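PDB 4EVU: putative periplasmic protein ydgH from Salmonella enterica subsp. enterica serovar Typhimurium, which is of unknown function but is a putative periplasmic, possibly secreted, protein, here represented by its C-terminal YdgH/BhsA/McbA-like (DUF1471) domain. Local coordinates for residues 26-31 / 61-66; 17-22 / 67-72. All coordinates share one frame; numbering follows the deposited sequence.

In the fold
From the N terminus the chain passes through strand 7-8 and helix 11-15 before entering edge strand 21-28, whose lead-in and start supply 17-22 and whose end supplies 26-31. Helix 32-45 and strand 50-57 follow, and the chain then returns along strand 63-71 to its C terminus. Contact 1 closes the shorter loop, holding helix 32-45 and strand 50-57 between its segments; contact 2 closes a longer loop that encloses it. Both join the same antiparallel strand pair, at ends about 21 Å apart between contact centres and on opposite sides of the chain's centre. Together they fasten strand 21-28 to strand 63-71 beside helix 32-45.

Contact 1 (26-31 / 61-66); sequences TGNYGN and GNNITI. With SO4 (sulfate ion), chain E.
Gly27 and Ile64 exchange two nearly straight backbone hydrogen bonds, Gly27 N to Ile64 O at 3.0 Å and Ile64 N to Gly27 O at 2.9 Å, which makes them a hydrogen-bonded antiparallel pair where edge strand 21-28 runs beside strand 63-71. One step along, in the non-hydrogen-bonded pair, the hydroxyls of Thr26 and Thr65 meet tip to tip, OG1 to OG1 at 2.7 Å. Each threonine has OG1 anti to its own carbonyl carbon (chi1 -62° and -64°), and this shared torsion brings the two oxygens together on the same face of the sheet. Past the strand end, Tyr29 N reaches Asn62 O at 3.2 Å, in the carbonyl plane. A water donates to this same oxygen and accepts from Gly30 N, so two bonds grip Asn62 O where the two segments part. Asn63 N in turn binds O2 of a sulfate ion, probably taken up from the crystallisation liquor.

On the other face, which packs on Ile35 of helix 32-45, Ile64 crosses the base of Tyr29. The phenol reaches the second subunit, its OH bonding to Glu8 of that chain. Between the two segments, the apolar packing rests on Ile64, whose branch methyl CG2 lies 3.8 Å from Tyr29 CB, while CD1 approaches the ring obliquely, 3.9 Å from Tyr29 CD1.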
# COMPACT_ATOMS: atom_id res chain seq x y z
N THR B 26 -2.13 -2.94 13.33
CA THR B 26 -0.74 -3.15 12.94
C THR B 26 -0.56 -4.62 12.63
O THR B 26 -1.08 -5.46 13.35
CB THR B 26 0.17 -2.79 14.10
OG1 THR B 26 0.01 -1.41 14.43
CG2 THR B 26 1.60 -3.04 13.78
N GLY B 27 0.14 -4.91 11.53
CA GLY B 27 0.51 -6.27 11.20
C GLY B 27 1.59 -6.36 10.16
O GLY B 27 2.15 -5.37 9.76
N ASN B 28 1.87 -7.57 9.72
CA ASN B 28 2.87 -7.81 8.71
C ASN B 28 2.46 -7.24 7.34
O ASN B 28 1.34 -7.47 6.87
CB ASN B 28 3.13 -9.29 8.60
CG ASN B 28 3.61 -9.89 9.91
OD1 ASN B 28 3.10 -10.91 10.36
ND2 ASN B 28 4.58 -9.23 10.53
N TYR B 29 3.36 -6.49 6.72
CA TYR B 29 3.08 -5.80 5.48
C TYR B 29 2.94 -6.80 4.32
O TYR B 29 1.88 -6.91 3.69
CB TYR B 29 4.16 -4.73 5.22
CG TYR B 29 4.09 -4.14 3.83
CD1 TYR B 29 2.94 -3.49 3.36
CD2 TYR B 29 5.17 -4.25 2.96
CE1 TYR B 29 2.87 -3.01 2.09
CE2 TYR B 29 5.13 -3.76 1.69
CZ TYR B 29 3.97 -3.13 1.24
OH TYR B 29 3.94 -2.64 -0.02
N GLY B 30 4.01 -7.51 4.03
CA GLY B 30 4.10 -8.46 2.93
C GLY B 30 4.32 -7.74 1.63
O GLY B 30 5.42 -7.68 1.13
N ASN B 31 3.23 -7.20 1.10
CA ASN B 31 3.20 -6.34 -0.05
C ASN B 31 1.84 -5.62 -0.06
O ASN B 31 0.98 -5.89 0.80
CB ASN B 31 3.58 -7.03 -1.38
CG ASN B 31 2.65 -8.14 -1.78
OD1 ASN B 31 1.49 -8.20 -1.36
ND2 ASN B 31 3.15 -9.02 -2.66
N GLY B 61 10.32 -1.58 7.78
CA GLY B 61 10.29 -2.63 6.73
C GLY B 61 9.89 -4.05 7.14
O GLY B 61 10.33 -5.04 6.51
N ASN B 62 9.08 -4.16 8.19
CA ASN B 62 8.48 -5.43 8.62
C ASN B 62 6.96 -5.29 8.81
O ASN B 62 6.15 -5.95 8.15
CB ASN B 62 9.10 -5.86 9.96
CG ASN B 62 10.61 -5.97 9.91
OD1 ASN B 62 11.17 -6.95 9.40
ND2 ASN B 62 11.29 -4.96 10.47
N ASN B 63 6.57 -4.46 9.78
CA ASN B 63 5.17 -4.25 10.10
C ASN B 63 4.73 -2.93 9.50
O ASN B 63 5.52 -2.03 9.18
CB ASN B 63 4.89 -4.27 11.62
CG ASN B 63 5.06 -5.66 12.25
OD1 ASN B 63 4.60 -6.67 11.71
ND2 ASN B 63 5.74 -5.71 13.40
N ILE B 64 3.42 -2.84 9.32
CA ILE B 64 2.76 -1.62 8.84
C ILE B 64 1.57 -1.35 9.78
O ILE B 64 0.94 -2.29 10.24
CB ILE B 64 2.32 -1.77 7.34
CG1 ILE B 64 1.78 -0.47 6.82
CG2 ILE B 64 1.36 -2.94 7.12
CD1 ILE B 64 1.56 -0.40 5.31
N THR B 65 1.36 -0.09 10.12
CA THR B 65 0.18 0.36 10.86
C THR B 65 -0.68 1.12 9.88
O THR B 65 -0.20 1.94 9.13
CB THR B 65 0.62 1.24 12.05
OG1 THR B 65 1.36 0.44 12.96
CG2 THR B 65 -0.58 1.81 12.77
N ILE B 66 -1.96 0.76 9.84
CA ILE B 66 -2.87 1.28 8.86
C ILE B 66 -4.16 1.65 9.49
O ILE B 66 -4.64 0.93 10.38
CB ILE B 66 -3.27 0.15 7.87
CG1 ILE B 66 -2.21 -0.04 6.83
CG2 ILE B 66 -4.62 0.44 7.14
CD1 ILE B 66 -2.63 0.50 5.44
S SO4 E . 8.46 -2.77 13.59
O1 SO4 E . 8.13 -1.37 13.30
O2 SO4 E . 7.86 -3.61 12.55
O3 SO4 E . 9.91 -2.95 13.57
O4 SO4 E . 7.94 -3.18 14.90
O HOH W 1 6.58 -7.36 5.70

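Contact 2 (17-22 / 67-72); sequences MVPFDS and SADLYK
Strand 21-28 starts beside the C-terminal end of strand 63-71 in the antiparallel sheet, and the segment before it, with Pro19, packs against the last residues of the chain. Phe20 N donates to Leu70 O at 2.9 Å, and Leu70 N donates to Asp21 O at 2.8 Å. Further into the strands, Ser22 and Asp69 form a non-hydrogen-bonded pair with both side chains on one face.

Beyond these backbone bonds, two aromatic rings carry the contact. Pro19 CB sits over one face of Tyr71, 4.0 Å from the ring centroid, in a CH-pi contact displaced toward the rim, while Pro19 CD touches Tyr71 CE1. Selenomethionine Met17 adds its CB against Tyr71 CD1 at 3.6 Å; the chain then bends at chi3 (59°), which returns the methyl CE to Tyr71 CB and leaves SE in an oblique Met-aromatic contact with the ring. At the far end of the phenol, a water lying in the ring plane links Tyr71 OH to Met17 O.

The second ring, Phe20, is approached by the C-terminal residue. Lys72 bends at chi2 and chi4, so that CE stands over the ring centre, 3.5 Å from the centroid, and NZ follows at 4.3 Å, a cation-pi contact only 8° off the ring normal. Phe20 CE2 also meets Leu70 CB at 3.7 Å, while the carbonyl carbon of Tyr71 lies at the ring's edge, near its plane. A further water joins Val18 O to Lys72 N, extending the backbone link past the last direct bond.

Leu70 also packs on Ala43 of helix 32-45, and Asp21 OD2 forms a salt bridge with Lys46. The arrangement is that of an antiparallel edge pair in a helix-backed beta sheet, here finished by aromatic and cation-pi contacts at the chain terminus of this YdgH/BhsA/McbA-like domain.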
# COMPACT_ATOMS: atom_id res chain seq x y z
N MSE B 17 -18.38 10.77 0.00
CA MSE B 17 -19.12 9.78 0.81
C MSE B 17 -18.91 9.99 2.29
O MSE B 17 -17.91 10.59 2.70
CB MSE B 17 -18.66 8.38 0.42
CG MSE B 17 -18.88 8.12 -1.08
SE MSE B 17 -18.22 6.48 -1.82
CE MSE B 17 -19.25 5.32 -0.68
N VAL B 18 -19.76 9.36 3.09
CA VAL B 18 -19.73 9.52 4.53
C VAL B 18 -19.48 8.14 5.16
O VAL B 18 -20.31 7.24 5.05
CB VAL B 18 -21.02 10.13 5.07
CG1 VAL B 18 -20.91 10.30 6.54
CG2 VAL B 18 -21.36 11.44 4.37
N PRO B 19 -18.33 7.94 5.87
CA PRO B 19 -18.03 6.65 6.45
C PRO B 19 -18.84 6.42 7.71
O PRO B 19 -19.26 7.37 8.35
CB PRO B 19 -16.53 6.72 6.72
CG PRO B 19 -16.28 8.16 6.95
CD PRO B 19 -17.22 8.88 6.04
N PHE B 20 -18.98 5.17 8.08
CA PHE B 20 -19.70 4.78 9.29
C PHE B 20 -18.84 4.26 10.42
O PHE B 20 -19.31 4.12 11.55
CB PHE B 20 -20.81 3.75 8.98
CG PHE B 20 -20.29 2.37 8.64
CD1 PHE B 20 -20.18 1.40 9.63
CD2 PHE B 20 -19.93 2.03 7.36
CE1 PHE B 20 -19.70 0.10 9.33
CE2 PHE B 20 -19.44 0.75 7.07
CZ PHE B 20 -19.32 -0.19 8.04
N ASP B 21 -17.59 3.97 10.12
CA ASP B 21 -16.67 3.38 11.08
C ASP B 21 -15.27 3.41 10.45
O ASP B 21 -15.12 3.84 9.31
CB ASP B 21 -17.06 1.93 11.42
CG ASP B 21 -16.52 1.44 12.79
OD1 ASP B 21 -15.73 2.13 13.44
OD2 ASP B 21 -16.98 0.37 13.23
N SER B 22 -14.26 2.95 11.18
CA SER B 22 -12.95 2.74 10.60
C SER B 22 -12.31 1.49 11.21
O SER B 22 -12.80 0.95 12.19
CB SER B 22 -12.07 3.99 10.76
OG SER B 22 -11.90 4.31 12.12
N SER B 67 -4.77 2.71 8.95
CA SER B 67 -6.17 2.95 9.24
C SER B 67 -6.92 3.23 7.94
O SER B 67 -6.37 3.74 6.99
CB SER B 67 -6.33 4.09 10.18
OG SER B 67 -5.92 5.28 9.62
N ALA B 68 -8.21 2.89 7.97
CA ALA B 68 -9.11 3.05 6.84
C ALA B 68 -10.51 3.38 7.29
O ALA B 68 -11.05 2.78 8.22
CB ALA B 68 -9.16 1.78 5.98
N ASP B 69 -11.10 4.35 6.62
CA ASP B 69 -12.52 4.66 6.79
C ASP B 69 -13.33 3.57 6.04
O ASP B 69 -12.91 3.09 4.98
CB ASP B 69 -12.83 6.00 6.17
CG ASP B 69 -12.47 7.19 7.01
OD1 ASP B 69 -12.36 7.07 8.25
OD2 ASP B 69 -12.37 8.31 6.40
N LEU B 70 -14.48 3.20 6.64
CA LEU B 70 -15.40 2.22 6.10
C LEU B 70 -16.69 2.85 5.61
O LEU B 70 -17.22 3.72 6.27
CB LEU B 70 -15.72 1.19 7.15
CG LEU B 70 -14.57 0.39 7.75
CD1 LEU B 70 -15.18 -0.70 8.65
CD2 LEU B 70 -13.62 -0.16 6.72
N TYR B 71 -17.23 2.32 4.52
CA TYR B 71 -18.44 2.82 3.88
C TYR B 71 -19.40 1.68 3.52
O TYR B 71 -18.98 0.58 3.08
CB TYR B 71 -18.13 3.60 2.60
CG TYR B 71 -17.15 4.70 2.75
CD1 TYR B 71 -17.55 6.03 2.86
CD2 TYR B 71 -15.76 4.41 2.79
CE1 TYR B 71 -16.59 7.05 3.00
CE2 TYR B 71 -14.86 5.40 2.96
CZ TYR B 71 -15.25 6.71 3.04
OH TYR B 71 -14.31 7.72 3.22
N LYS B 72 -20.68 1.99 3.67
CA LYS B 72 -21.74 1.13 3.17
C LYS B 72 -21.91 1.29 1.66
O LYS B 72 -21.54 2.33 1.07
CB LYS B 72 -23.07 1.41 3.90
CG LYS B 72 -23.00 1.22 5.41
CD LYS B 72 -22.95 -0.24 5.83
CE LYS B 72 -22.81 -0.43 7.32
NZ LYS B 72 -23.99 -0.04 8.08
OXT LYS B 72 -22.41 0.37 0.98
O HOH W 2 -15.08 10.32 3.47
O HOH W 3 -21.17 4.63 4.92